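Side-chain contacts in carbohydrate esterase family 2 (CE2) (Chaetomium olivicolor, PDB 4XVH), which probably removes acetyl groups from xylan or related plant polysaccharides, as an SGNH-type esterase carrying a beta-sandwich carbohydrate-binding domain: residues N215-L220 with K271-N276; A234-V239 with S283-K288; V292-Q297 with A309-A314. One frame throughout, in Å; residues are numbered along the deposited sequence.

Contact 1 of 3, residues N215-L220 with K271-N276; sequences NDFGYL and KTTQTN. With PEU (2,5,8,11,14,17,20,23,26,29,32,35,38,41,44,47,50,53,56,59,62,65,68,71,74,77,80-heptacosaoxadooctacontan-82-ol), chain C.
Residues 215-217 form a short, weakly bonded helix at what matches the Asn-Asp of the third conserved block of SGNH hydrolases, and Phe217 packs on Thr273 and Gln274 of helix 270-285. The far end of its ring does the touching. Phe217 CZ lies 3.6 Å from Gln274 CA, and Phe217 CE1 is 3.7 Å from Gln274 CB. The methyl CG2 of Thr273 comes to the ring edge, near its plane, 3.9 Å from Phe217 CE2. Gln274 keeps CG anti to the backbone N (chi1 -173°) and then runs extended, which takes its amide away from the ring, where OE1 accepts from Ser256 N.

Two residues earlier, Asn215 ND2 donates to PEU OAW over 2.9 Å, with an N-H...O angle of 155°, and also bonds Lys164 O. Gly163 N binds PEU too, consistent with an oxyanion hole. With an alanine here the amide is gone, and the PEU oxygen OAW would probably be left more loosely held, with Lys164 O missing the same donor. Asp216 OD2 bonds Ile167 N, so helix 214-217 sits between the 163-168 loop and helix 270-285, whose Gln274 in turn reaches the loop leaving strand 250-254.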
ATOM      1  N   ASN A 215      -2.924  14.918  -1.317  1.00 19.02           N
ATOM      2  CA  ASN A 215      -2.505  15.836  -0.254  1.00 20.58           C
ATOM      3  C   ASN A 215      -1.807  17.105  -0.760  1.00 21.54           C
ATOM      4  O   ASN A 215      -1.996  18.199  -0.194  1.00 20.80           O
ATOM      5  CB  ASN A 215      -1.607  15.075   0.731  1.00 21.05           C
ATOM      6  CG  ASN A 215      -2.374  13.955   1.436  1.00 21.14           C
ATOM      7  OD1 ASN A 215      -3.386  14.211   2.066  1.00 21.05           O
ATOM      8  ND2 ASN A 215      -1.935  12.722   1.265  1.00 20.49           N
ATOM      9  N   ASP A 216      -1.020  16.977  -1.826  1.00 19.72           N
ATOM     10  CA  ASP A 216      -0.283  18.128  -2.351  1.00 22.33           C
ATOM     11  C   ASP A 216      -1.248  19.237  -2.785  1.00 22.09           C
ATOM     12  O   ASP A 216      -0.993  20.447  -2.605  1.00 24.33           O
ATOM     13  CB  ASP A 216       0.597  17.698  -3.544  1.00 22.75           C
ATOM     14  CG  ASP A 216       1.548  16.563  -3.181  1.00 23.90           C
ATOM     15  OD1 ASP A 216       1.053  15.456  -2.922  1.00 22.61           O
ATOM     16  OD2 ASP A 216       2.777  16.795  -3.133  1.00 26.01           O
ATOM     17  N   PHE A 217      -2.370  18.813  -3.364  1.00 21.79           N
ATOM     18  CA  PHE A 217      -3.318  19.769  -3.925  1.00 24.24           C
ATOM     19  C   PHE A 217      -4.172  20.474  -2.871  1.00 25.18           C
ATOM     20  O   PHE A 217      -4.720  21.538  -3.118  1.00 27.27           O
ATOM     21  CB  PHE A 217      -4.191  19.068  -4.959  1.00 22.76           C
ATOM     22  CG  PHE A 217      -3.631  19.171  -6.357  1.00 23.55           C
ATOM     23  CD1 PHE A 217      -2.611  18.337  -6.780  1.00 23.64           C
ATOM     24  CD2 PHE A 217      -4.106  20.117  -7.228  1.00 24.63           C
ATOM     25  CE1 PHE A 217      -2.091  18.460  -8.075  1.00 23.60           C
ATOM     26  CE2 PHE A 217      -3.596  20.234  -8.514  1.00 25.52           C
ATOM     27  CZ  PHE A 217      -2.597  19.395  -8.929  1.00 24.73           C
ATOM     28  N   GLY A 218      -4.272  19.905  -1.683  1.00 25.01           N
ATOM     29  CA  GLY A 218      -5.009  20.591  -0.624  1.00 24.75           C
ATOM     30  C   GLY A 218      -4.397  21.935  -0.280  1.00 27.09           C
ATOM     31  O   GLY A 218      -3.171  22.027  -0.132  1.00 26.32           O
ATOM     32  N   TYR A 219      -5.228  22.977  -0.133  1.00 26.02           N
ATOM     33  CA  TYR A 219      -4.693  24.293   0.202  1.00 28.99           C
ATOM     34  C   TYR A 219      -5.687  25.197   0.946  1.00 30.37           C
ATOM     35  O   TYR A 219      -5.268  26.109   1.680  1.00 30.42           O
ATOM     36  CB  TYR A 219      -4.219  25.016  -1.070  1.00 30.51           C
ATOM     37  CG  TYR A 219      -5.367  25.600  -1.885  1.00 32.81           C
ATOM     38  CD1 TYR A 219      -6.011  24.853  -2.869  1.00 33.07           C
ATOM     39  CD2 TYR A 219      -5.813  26.886  -1.645  1.00 35.96           C
ATOM     40  CE1 TYR A 219      -7.074  25.387  -3.582  1.00 34.10           C
ATOM     41  CE2 TYR A 219      -6.869  27.429  -2.347  1.00 37.43           C
ATOM     42  CZ  TYR A 219      -7.497  26.685  -3.306  1.00 35.74           C
ATOM     43  OH  TYR A 219      -8.539  27.266  -3.980  1.00 36.21           O
ATOM     44  N   LEU A 220      -6.983  24.959   0.742  1.00 29.82           N
ATOM     45  CA  LEU A 220      -8.004  25.955   1.092  1.00 33.53           C
ATOM     46  C   LEU A 220      -7.913  26.415   2.537  1.00 34.08           C
ATOM     47  O   LEU A 220      -7.978  25.602   3.459  1.00 32.88           O
ATOM     48  CB  LEU A 220      -9.402  25.401   0.819  1.00 34.44           C
ATOM     49  CG  LEU A 220     -10.536  26.375   1.182  1.00 37.64           C
ATOM     50  CD1 LEU A 220     -10.604  27.511   0.178  1.00 39.01           C
ATOM     51  CD2 LEU A 220     -11.853  25.606   1.275  1.00 36.73           C
ATOM     52  N   LYS A 271      -8.643  18.415 -10.449  1.00 25.99           N
ATOM     53  CA  LYS A 271      -8.481  17.091 -11.058  1.00 24.51           C
ATOM     54  C   LYS A 271      -7.876  17.178 -12.460  1.00 25.33           C
ATOM     55  O   LYS A 271      -6.970  16.434 -12.817  1.00 22.13           O
ATOM     56  CB  LYS A 271      -9.818  16.365 -11.116  1.00 24.59           C
ATOM     57  CG  LYS A 271      -9.761  14.942 -11.694  1.00 24.38           C
ATOM     58  CD  LYS A 271      -8.703  14.053 -11.008  1.00 23.02           C
ATOM     59  CE  LYS A 271      -8.878  12.570 -11.400  1.00 21.40           C
ATOM     60  NZ  LYS A 271     -10.080  11.986 -10.732  1.00 20.27           N
ATOM     61  N   THR A 272      -8.397  18.086 -13.265  1.00 28.02           N
ATOM     62  CA  THR A 272      -7.805  18.325 -14.586  1.00 29.02           C
ATOM     63  C   THR A 272      -6.367  18.837 -14.444  1.00 28.95           C
ATOM     64  O   THR A 272      -5.479  18.394 -15.158  1.00 30.10           O
ATOM     65  CB  THR A 272      -8.661  19.314 -15.376  1.00 30.85           C
ATOM     66  OG1 THR A 272      -9.928  18.695 -15.637  1.00 31.43           O
ATOM     67  CG2 THR A 272      -7.989  19.725 -16.707  1.00 31.61           C
ATOM     68  N   THR A 273      -6.135  19.766 -13.518  1.00 29.40           N
ATOM     69  CA  THR A 273      -4.785  20.302 -13.300  1.00 28.94           C
ATOM     70  C   THR A 273      -3.793  19.169 -12.935  1.00 27.84           C
ATOM     71  O   THR A 273      -2.688  19.097 -13.497  1.00 26.74           O
ATOM     72  CB  THR A 273      -4.779  21.377 -12.204  1.00 27.86           C
ATOM     73  OG1 THR A 273      -5.637  22.458 -12.598  1.00 28.73           O
ATOM     74  CG2 THR A 273      -3.375  21.937 -11.996  1.00 28.97           C
ATOM     75  N   GLN A 274      -4.187  18.290 -12.005  1.00 26.16           N
ATOM     76  CA  GLN A 274      -3.333  17.152 -11.628  1.00 24.99           C
ATOM     77  C   GLN A 274      -3.130  16.206 -12.795  1.00 26.18           C
ATOM     78  O   GLN A 274      -2.035  15.681 -13.000  1.00 26.74           O
ATOM     79  CB  GLN A 274      -3.915  16.343 -10.468  1.00 23.09           C
ATOM     80  CG  GLN A 274      -2.934  15.262  -9.956  1.00 21.77           C
ATOM     81  CD  GLN A 274      -3.616  14.127  -9.222  1.00 21.54           C
ATOM     82  OE1 GLN A 274      -4.813  13.871  -9.416  1.00 21.10           O
ATOM     83  NE2 GLN A 274      -2.852  13.435  -8.355  1.00 20.24           N
ATOM     84  N   THR A 275      -4.203  15.985 -13.548  1.00 25.92           N
ATOM     85  CA  THR A 275      -4.156  15.037 -14.644  1.00 25.35           C
ATOM     86  C   THR A 275      -3.172  15.493 -15.694  1.00 26.97           C
ATOM     87  O   THR A 275      -2.318  14.720 -16.135  1.00 26.77           O
ATOM     88  CB  THR A 275      -5.539  14.845 -15.255  1.00 24.99           C
ATOM     89  OG1 THR A 275      -6.381  14.255 -14.258  1.00 22.71           O
ATOM     90  CG2 THR A 275      -5.467  13.943 -16.484  1.00 22.20           C
ATOM     91  N   ASN A 276      -3.247  16.771 -16.054  1.00 27.68           N
ATOM     92  CA  ASN A 276      -2.329  17.308 -17.055  1.00 29.73           C
ATOM     93  C   ASN A 276      -0.880  17.297 -16.577  1.00 29.17           C
ATOM     94  O   ASN A 276       0.042  17.017 -17.356  1.00 28.54           O
ATOM     95  CB  ASN A 276      -2.748  18.737 -17.441  1.00 32.57           C
ATOM     96  CG  ASN A 276      -4.028  18.760 -18.274  1.00 34.00           C
ATOM     97  OD1 ASN A 276      -4.353  17.775 -18.934  1.00 33.96           O
ATOM     98  ND2 ASN A 276      -4.738  19.897 -18.268  1.00 35.38           N
TER
HETATM   99  CAA PEU C 402       1.683   5.273  17.699  1.00 70.99           C
HETATM  100  OAB PEU C 402       0.781   6.389  17.606  1.00 71.77           O
HETATM  101  CAC PEU C 402       1.411   7.672  17.994  1.00 72.61           C
HETATM  102  CAD PEU C 402       0.589   9.015  17.972  1.00 77.05           C
HETATM  103  OAE PEU C 402      -0.559   9.007  18.855  1.00 77.29           O
HETATM  104  CAF PEU C 402      -1.579   8.022  18.496  1.00 77.68           C
HETATM  105  CAG PEU C 402      -2.492   8.214  17.273  1.00 77.76           C
HETATM  106  OAH PEU C 402      -1.884   8.425  15.990  1.00 78.01           O
HETATM  107  CAI PEU C 402      -2.883   8.406  14.932  1.00 77.94           C
HETATM  108  CAJ PEU C 402      -2.338   8.899  13.587  1.00 78.01           C
HETATM  109  OAK PEU C 402      -3.356   8.812  12.555  1.00 78.05           O
HETATM  110  CAL PEU C 402      -2.993   9.670  11.453  1.00 78.01           C
HETATM  111  CAM PEU C 402      -4.000   9.672  10.308  1.00 77.83           C
HETATM  112  OAN PEU C 402      -3.545  10.760   9.478  1.00 77.54           O
HETATM  113  CAO PEU C 402      -4.410  11.057   8.359  1.00 76.89           C
HETATM  114  CAP PEU C 402      -3.954  12.480   8.114  1.00 76.24           C
HETATM  115  OAQ PEU C 402      -4.438  13.406   7.110  1.00 75.85           O
HETATM  116  CAR PEU C 402      -5.874  13.672   7.037  1.00 75.04           C
HETATM  117  CAS PEU C 402      -6.845  12.660   6.377  1.00 73.49           C
HETATM  118  OAT PEU C 402      -6.600  12.441   4.930  1.00 71.07           O
HETATM  119  CAU PEU C 402      -5.306  11.871   4.568  1.00 68.13           C
HETATM  120  CAV PEU C 402      -5.155  11.715   3.039  1.00 65.81           C
HETATM  121  OAW PEU C 402      -3.918  11.124   2.567  1.00 64.62           O

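Contact 2 of 3, residues A234-V239 with S283-K288; sequences AMVKFV and SRLGAK
Val236, Val239 and Leu285 supply the apolar part of the contact between helix 228-243 and the last turn of helix 270-285. The two backbones come nearest at Val236 and Leu285, whose CA atoms are 6.5 Å apart. The CD2 branch of Leu285 is the one that touches both valines: Leu285 CD2 lies 3.8 Å from Val239 CG1 and 3.9 Å from Val236 CG1, so it fits between the two valines one helical turn apart. The CD1 branch of Leu285 meets Val239, 3.9 Å from its CB. Leu285 and Val236 run past each other in opposite senses, whereas Leu285 meets Val239 at a slant.

The second kind of interaction is a methyl group over a flat cation. Val236 CG2 sits over one face of the Arg284 guanidinium, 3.8 Å from NH2. It can reach that face because the arginine bends at chi2 (-136°) and chi3 (-57°) and folds back across the valine at about a right angle. The charge itself is met elsewhere, by a salt bridge from NH2 to Asp233 OD1, one residue before the 234-239 segment; this leaves the covered face to van der Waals contact.

The chain then leaves the helix through Gly286, where at phi 95° a CB would be jammed against the carbonyl O of Leu285, which calls for glycine. On the sheet side, Val239 rests on Phe251 and Leu285 on Leu253, both in strand 250-254. Two neighbouring helices packed side by side on one strand in this way are characteristic of the consecutive beta-alpha-beta crossovers of the alpha/beta/alpha SGNH fold.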
ATOM      1  N   ALA A 234       8.917  17.150  -9.621  1.00 26.99           N
ATOM      2  CA  ALA A 234       9.161  16.190  -8.556  1.00 26.03           C
ATOM      3  C   ALA A 234       8.731  14.787  -8.930  1.00 25.25           C
ATOM      4  O   ALA A 234       9.349  13.790  -8.509  1.00 24.42           O
ATOM      5  CB  ALA A 234       8.432  16.600  -7.299  1.00 24.63           C
ATOM      6  N   MET A 235       7.632  14.704  -9.666  1.00 24.54           N
ATOM      7  CA  MET A 235       7.154  13.404 -10.131  1.00 24.04           C
ATOM      8  C   MET A 235       8.217  12.778 -11.063  1.00 24.98           C
ATOM      9  O   MET A 235       8.546  11.612 -10.938  1.00 24.91           O
ATOM     10  CB  MET A 235       5.814  13.558 -10.848  1.00 23.97           C
ATOM     11  CG  MET A 235       5.201  12.239 -11.301  1.00 23.14           C
ATOM     12  SD  MET A 235       4.618  11.198  -9.901  1.00 27.72           S
ATOM     13  CE  MET A 235       3.034  11.959  -9.485  1.00 25.65           C
ATOM     14  N   VAL A 236       8.767  13.578 -11.973  1.00 26.81           N
ATOM     15  CA  VAL A 236       9.818  13.078 -12.854  1.00 27.75           C
ATOM     16  C   VAL A 236      11.033  12.630 -12.028  1.00 29.95           C
ATOM     17  O   VAL A 236      11.533  11.518 -12.187  1.00 30.41           O
ATOM     18  CB  VAL A 236      10.214  14.145 -13.889  1.00 28.41           C
ATOM     19  CG1 VAL A 236      11.479  13.731 -14.644  1.00 27.78           C
ATOM     20  CG2 VAL A 236       9.045  14.376 -14.858  1.00 27.80           C
ATOM     21  N   LYS A 237      11.453  13.466 -11.088  1.00 30.58           N
ATOM     22  CA  LYS A 237      12.617  13.154 -10.271  1.00 31.10           C
ATOM     23  C   LYS A 237      12.430  11.886  -9.401  1.00 27.22           C
ATOM     24  O   LYS A 237      13.359  11.083  -9.243  1.00 26.57           O
ATOM     25  CB  LYS A 237      12.947  14.373  -9.399  1.00 34.57           C
ATOM     26  CG  LYS A 237      14.179  14.219  -8.527  1.00 38.10           C
ATOM     27  CD  LYS A 237      15.439  14.001  -9.375  1.00 41.47           C
ATOM     28  CE  LYS A 237      16.710  14.195  -8.529  1.00 43.29           C
ATOM     29  NZ  LYS A 237      16.530  13.543  -7.182  1.00 40.97           N
ATOM     30  N   PHE A 238      11.230  11.714  -8.838  1.00 24.09           N
ATOM     31  CA  PHE A 238      10.937  10.563  -7.984  1.00 23.52           C
ATOM     32  C   PHE A 238      11.058   9.260  -8.813  1.00 23.48           C
ATOM     33  O   PHE A 238      11.706   8.308  -8.402  1.00 23.62           O
ATOM     34  CB  PHE A 238       9.536  10.684  -7.362  1.00 21.97           C
ATOM     35  CG  PHE A 238       9.221   9.615  -6.333  1.00 22.51           C
ATOM     36  CD1 PHE A 238      10.240   9.006  -5.610  1.00 22.87           C
ATOM     37  CD2 PHE A 238       7.914   9.220  -6.100  1.00 21.69           C
ATOM     38  CE1 PHE A 238       9.963   8.004  -4.668  1.00 21.36           C
ATOM     39  CE2 PHE A 238       7.621   8.234  -5.161  1.00 22.16           C
ATOM     40  CZ  PHE A 238       8.678   7.619  -4.437  1.00 21.55           C
ATOM     41  N   VAL A 239      10.459   9.250  -9.991  1.00 22.58           N
ATOM     42  CA  VAL A 239      10.605   8.107 -10.865  1.00 22.69           C
ATOM     43  C   VAL A 239      12.079   7.896 -11.247  1.00 24.59           C
ATOM     44  O   VAL A 239      12.592   6.769 -11.181  1.00 26.26           O
ATOM     45  CB  VAL A 239       9.723   8.263 -12.116  1.00 22.73           C
ATOM     46  CG1 VAL A 239      10.084   7.217 -13.156  1.00 20.67           C
ATOM     47  CG2 VAL A 239       8.211   8.145 -11.706  1.00 21.04           C
ATOM     48  N   SER A 283       5.116  12.183 -20.292  1.00 31.29           N
ATOM     49  CA  SER A 283       5.780  12.589 -21.531  1.00 32.69           C
ATOM     50  C   SER A 283       7.302  12.782 -21.337  1.00 31.99           C
ATOM     51  O   SER A 283       8.099  12.337 -22.167  1.00 30.96           O
ATOM     52  CB  SER A 283       5.132  13.866 -22.062  1.00 36.81           C
ATOM     53  OG  SER A 283       5.665  14.243 -23.322  1.00 41.56           O
ATOM     54  N   ARG A 284       7.712  13.411 -20.235  1.00 31.62           N
ATOM     55  CA  ARG A 284       9.138  13.628 -19.992  1.00 33.87           C
ATOM     56  C   ARG A 284       9.862  12.307 -19.669  1.00 33.23           C
ATOM     57  O   ARG A 284      11.051  12.155 -19.969  1.00 34.18           O
ATOM     58  CB  ARG A 284       9.368  14.642 -18.859  1.00 36.57           C
ATOM     59  CG  ARG A 284       8.610  15.974 -19.004  1.00 40.06           C
ATOM     60  CD  ARG A 284       9.465  17.189 -18.676  1.00 44.30           C
ATOM     61  NE  ARG A 284      10.058  17.206 -17.337  1.00 45.65           N
ATOM     62  CZ  ARG A 284       9.684  18.030 -16.354  1.00 47.26           C
ATOM     63  NH1 ARG A 284       8.704  18.912 -16.542  1.00 47.51           N
ATOM     64  NH2 ARG A 284      10.289  17.969 -15.174  1.00 47.67           N
ATOM     65  N   LEU A 285       9.145  11.347 -19.087  1.00 31.20           N
ATOM     66  CA  LEU A 285       9.793  10.120 -18.619  1.00 30.66           C
ATOM     67  C   LEU A 285      10.004   9.084 -19.715  1.00 30.64           C
ATOM     68  O   LEU A 285      10.858   8.213 -19.597  1.00 32.12           O
ATOM     69  CB  LEU A 285       8.979   9.502 -17.482  1.00 27.79           C
ATOM     70  CG  LEU A 285       9.078  10.254 -16.159  1.00 27.69           C
ATOM     71  CD1 LEU A 285       7.961   9.782 -15.193  1.00 22.11           C
ATOM     72  CD2 LEU A 285      10.462  10.113 -15.526  1.00 27.39           C
ATOM     73  N   GLY A 286       9.212   9.162 -20.769  1.00 30.04           N
ATOM     74  CA  GLY A 286       9.360   8.231 -21.870  1.00 30.99           C
ATOM     75  C   GLY A 286       8.458   7.007 -21.814  1.00 30.20           C
ATOM     76  O   GLY A 286       7.490   6.927 -21.042  1.00 27.74           O
ATOM     77  N   ALA A 287       8.816   6.033 -22.640  1.00 30.92           N
ATOM     78  CA  ALA A 287       7.954   4.911 -22.958  1.00 32.01           C
ATOM     79  C   ALA A 287       7.666   3.955 -21.780  1.00 31.36           C
ATOM     80  O   ALA A 287       6.683   3.220 -21.810  1.00 31.61           O
ATOM     81  CB  ALA A 287       8.562   4.124 -24.147  1.00 32.89           C
ATOM     82  N   LYS A 288       8.497   3.950 -20.747  1.00 30.73           N
ATOM     83  CA  LYS A 288       8.227   3.052 -19.624  1.00 28.48           C
ATOM     84  C   LYS A 288       7.356   3.707 -18.546  1.00 26.11           C
ATOM     85  O   LYS A 288       7.064   3.097 -17.527  1.00 23.82           O
ATOM     86  CB  LYS A 288       9.534   2.553 -19.020  1.00 31.40           C
ATOM     87  CG  LYS A 288      10.225   1.520 -19.922  1.00 34.45           C
ATOM     88  CD  LYS A 288      11.519   1.051 -19.334  1.00 37.47           C
ATOM     89  CE  LYS A 288      12.437   0.455 -20.413  1.00 41.93           C
ATOM     90  NZ  LYS A 288      11.842  -0.779 -20.985  1.00 44.06           N
TER

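Contact 3 of 3, residues V292-Q297 with A309-A314; sequences VDWPTQ and AATHAA
Trp294 turns the edge of its indole, not a face, to helix 309-327. Thr311 CG2 lies at that edge near the ring plane, 3.8 Å from Trp294 NE1, and His312 ND1 is also in plane at the edge, 3.9 Å from Trp294 CH2. With His312 the six-membered ring forms an offset edge-to-face pair, the indole edge directed at the imidazole face: the centroids are 5.8 Å apart and the planes stand at 69°. ND1 of His312 is hydrogen-bonded to Tyr144 N, which is likely to limit rotation of the imidazole, and the Tyr144 ring in turn meets the indole. Ile119 touches both Trp294 and His312.

Polar links between the segments run through water. One water accepts from Trp294 NE1 at 3.0 Å and donates to Thr311 O at 2.8 Å, so the indole N-H is tied to the first turn of the helix. A second water lies 2.6 Å from Thr311 OG1 and donates to Gln297 OE1. Thr311 thus splits its branches: the methyl, anti to the backbone N, packs against both Trp294 NE1 and Gln297 CB, while the hydroxyl meets the water. The amide of Gln297 is held from its other end as well, NE2 bonding to Tyr305 O.

The contact closes the base of the loop between strand 289-292 and helix 309-327. In SGNH hydrolases this loop carries the catalytic histidine, and here it brings His306, one residue after Tyr305, into the PEU pocket.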
ATOM      1  N   VAL A 292      -2.427   6.472 -15.714  1.00 19.28           N
ATOM      2  CA  VAL A 292      -3.584   5.620 -15.492  1.00 18.36           C
ATOM      3  C   VAL A 292      -4.651   6.498 -14.825  1.00 19.07           C
ATOM      4  O   VAL A 292      -4.432   7.057 -13.750  1.00 17.19           O
ATOM      5  CB  VAL A 292      -3.228   4.368 -14.607  1.00 18.24           C
ATOM      6  CG1 VAL A 292      -4.504   3.566 -14.275  1.00 14.96           C
ATOM      7  CG2 VAL A 292      -2.164   3.494 -15.297  1.00 16.95           C
ATOM      8  N   ASP A 293      -5.802   6.641 -15.476  1.00 20.42           N
ATOM      9  CA  ASP A 293      -6.858   7.501 -14.949  1.00 20.85           C
ATOM     10  C   ASP A 293      -7.634   6.828 -13.833  1.00 19.21           C
ATOM     11  O   ASP A 293      -7.860   5.629 -13.880  1.00 18.98           O
ATOM     12  CB  ASP A 293      -7.816   7.904 -16.071  1.00 22.30           C
ATOM     13  CG  ASP A 293      -8.834   8.905 -15.626  1.00 24.50           C
ATOM     14  OD1 ASP A 293      -8.468   9.939 -15.003  1.00 24.95           O
ATOM     15  OD2 ASP A 293     -10.020   8.655 -15.910  1.00 26.10           O
ATOM     16  N   TRP A 294      -8.018   7.611 -12.827  1.00 18.05           N
ATOM     17  CA  TRP A 294      -8.946   7.171 -11.806  1.00 18.64           C
ATOM     18  C   TRP A 294     -10.028   8.250 -11.699  1.00 19.80           C
ATOM     19  O   TRP A 294      -9.823   9.313 -11.106  1.00 19.95           O
ATOM     20  CB  TRP A 294      -8.237   6.936 -10.456  1.00 17.96           C
ATOM     21  CG  TRP A 294      -9.047   6.140  -9.463  1.00 16.87           C
ATOM     22  CD1 TRP A 294     -10.387   5.869  -9.518  1.00 17.07           C
ATOM     23  CD2 TRP A 294      -8.549   5.485  -8.274  1.00 15.24           C
ATOM     24  NE1 TRP A 294     -10.759   5.079  -8.431  1.00 17.28           N
ATOM     25  CE2 TRP A 294      -9.651   4.834  -7.657  1.00 16.25           C
ATOM     26  CE3 TRP A 294      -7.277   5.386  -7.680  1.00 13.79           C
ATOM     27  CZ2 TRP A 294      -9.525   4.087  -6.464  1.00 14.77           C
ATOM     28  CZ3 TRP A 294      -7.146   4.645  -6.494  1.00 13.55           C
ATOM     29  CH2 TRP A 294      -8.275   4.007  -5.903  1.00 13.66           C
ATOM     30  N   PRO A 295     -11.173   8.000 -12.338  1.00 21.10           N
ATOM     31  CA  PRO A 295     -12.243   9.001 -12.361  1.00 21.76           C
ATOM     32  C   PRO A 295     -12.657   9.377 -10.934  1.00 21.29           C
ATOM     33  O   PRO A 295     -12.672   8.524 -10.040  1.00 19.87           O
ATOM     34  CB  PRO A 295     -13.376   8.303 -13.104  1.00 21.43           C
ATOM     35  CG  PRO A 295     -12.732   7.225 -13.890  1.00 21.41           C
ATOM     36  CD  PRO A 295     -11.499   6.797 -13.124  1.00 20.80           C
ATOM     37  N   THR A 296     -12.925  10.660 -10.725  1.00 21.50           N
ATOM     38  CA  THR A 296     -13.440  11.153  -9.448  1.00 21.10           C
ATOM     39  C   THR A 296     -14.556  10.238  -8.989  1.00 21.55           C
ATOM     40  O   THR A 296     -15.438   9.909  -9.754  1.00 23.11           O
ATOM     41  CB  THR A 296     -13.966  12.599  -9.578  1.00 22.20           C
ATOM     42  OG1 THR A 296     -12.900  13.452 -10.033  1.00 21.65           O
ATOM     43  CG2 THR A 296     -14.491  13.112  -8.225  1.00 22.50           C
ATOM     44  N   GLN A 297     -14.503   9.807  -7.738  1.00 21.13           N
ATOM     45  CA  GLN A 297     -15.444   8.813  -7.225  1.00 20.22           C
ATOM     46  C   GLN A 297     -16.859   9.389  -7.084  1.00 21.69           C
ATOM     47  O   GLN A 297     -17.048  10.612  -7.139  1.00 20.98           O
ATOM     48  CB  GLN A 297     -14.931   8.304  -5.869  1.00 16.59           C
ATOM     49  CG  GLN A 297     -14.780   9.429  -4.829  1.00 16.85           C
ATOM     50  CD  GLN A 297     -14.227   8.917  -3.483  1.00 20.19           C
ATOM     51  OE1 GLN A 297     -14.167   7.699  -3.237  1.00 18.80           O
ATOM     52  NE2 GLN A 297     -13.811   9.845  -2.624  1.00 18.92           N
ATOM     53  N   ALA A 309     -14.961  -0.045  -0.878  1.00 18.33           N
ATOM     54  CA  ALA A 309     -14.476  -1.287  -1.497  1.00 17.88           C
ATOM     55  C   ALA A 309     -14.800  -1.315  -2.996  1.00 17.77           C
ATOM     56  O   ALA A 309     -13.968  -1.714  -3.816  1.00 14.40           O
ATOM     57  CB  ALA A 309     -15.096  -2.522  -0.766  1.00 15.38           C
ATOM     58  N   ALA A 310     -16.019  -0.895  -3.361  1.00 17.39           N
ATOM     59  CA  ALA A 310     -16.420  -0.913  -4.762  1.00 17.38           C
ATOM     60  C   ALA A 310     -15.542  -0.011  -5.614  1.00 18.04           C
ATOM     61  O   ALA A 310     -15.155  -0.363  -6.741  1.00 16.80           O
ATOM     62  CB  ALA A 310     -17.925  -0.505  -4.921  1.00 19.56           C
ATOM     63  N   THR A 311     -15.244   1.171  -5.101  1.00 18.57           N
ATOM     64  CA  THR A 311     -14.418   2.112  -5.855  1.00 17.62           C
ATOM     65  C   THR A 311     -13.000   1.574  -6.034  1.00 17.14           C
ATOM     66  O   THR A 311     -12.418   1.669  -7.124  1.00 14.94           O
ATOM     67  CB  THR A 311     -14.394   3.503  -5.160  1.00 20.06           C
ATOM     68  OG1 THR A 311     -15.738   4.026  -5.130  1.00 18.56           O
ATOM     69  CG2 THR A 311     -13.500   4.491  -5.918  1.00 18.29           C
ATOM     70  N   HIS A 312     -12.443   0.992  -4.972  1.00 16.42           N
ATOM     71  CA  HIS A 312     -11.140   0.354  -5.103  1.00 14.38           C
ATOM     72  C   HIS A 312     -11.193  -0.813  -6.107  1.00 14.58           C
ATOM     73  O   HIS A 312     -10.297  -0.974  -6.901  1.00 15.51           O
ATOM     74  CB  HIS A 312     -10.667  -0.168  -3.740  1.00 12.62           C
ATOM     75  CG  HIS A 312      -9.978   0.857  -2.898  1.00 13.78           C
ATOM     76  ND1 HIS A 312      -8.684   1.280  -3.149  1.00 13.94           N
ATOM     77  CD2 HIS A 312     -10.388   1.532  -1.790  1.00 13.77           C
ATOM     78  CE1 HIS A 312      -8.320   2.152  -2.226  1.00 15.18           C
ATOM     79  NE2 HIS A 312      -9.344   2.342  -1.396  1.00 14.52           N
ATOM     80  N   ALA A 313     -12.221  -1.650  -6.042  1.00 14.97           N
ATOM     81  CA  ALA A 313     -12.207  -2.855  -6.849  1.00 15.69           C
ATOM     82  C   ALA A 313     -12.265  -2.453  -8.334  1.00 17.32           C
ATOM     83  O   ALA A 313     -11.596  -3.056  -9.190  1.00 17.04           O
ATOM     84  CB  ALA A 313     -13.363  -3.785  -6.469  1.00 17.28           C
ATOM     85  N   ALA A 314     -13.065  -1.429  -8.643  1.00 18.40           N
ATOM     86  CA  ALA A 314     -13.204  -0.961 -10.030  1.00 17.39           C
ATOM     87  C   ALA A 314     -11.862  -0.459 -10.599  1.00 17.13           C
ATOM     88  O   ALA A 314     -11.483  -0.785 -11.739  1.00 15.23           O
ATOM     89  CB  ALA A 314     -14.267   0.125 -10.108  1.00 17.36           C
TER
HETATM   90  O   HOH W   1     -13.163   3.478  -9.150  1.00 18.85           O
HETATM   91  O   HOH W   2     -15.820   5.469  -3.010  1.00 16.50           O

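From the N terminus, contact 1 opens at 215-220, just past strand 207-211, and contact 2 opens at 234-239 on the next helix. Contact 1 closes at 271-276 before contact 2 closes at 283-288, so their loops cross. Both close on helix 270-285, contact 2 at its last turn, and that helix thereby joins the active-site segment to helix 228-243; their centres lie 18 Å apart. Contact 3 follows in series, its 292-297 segment leaving the edge strand 289-292 and its short loop ending on the C-terminal helix. Contacts 1 and 3 nonetheless meet: Lys271 NZ lies 2.7 Å from Trp294 O, a probable hydrogen bond that ties helix 270-285 to the final loop.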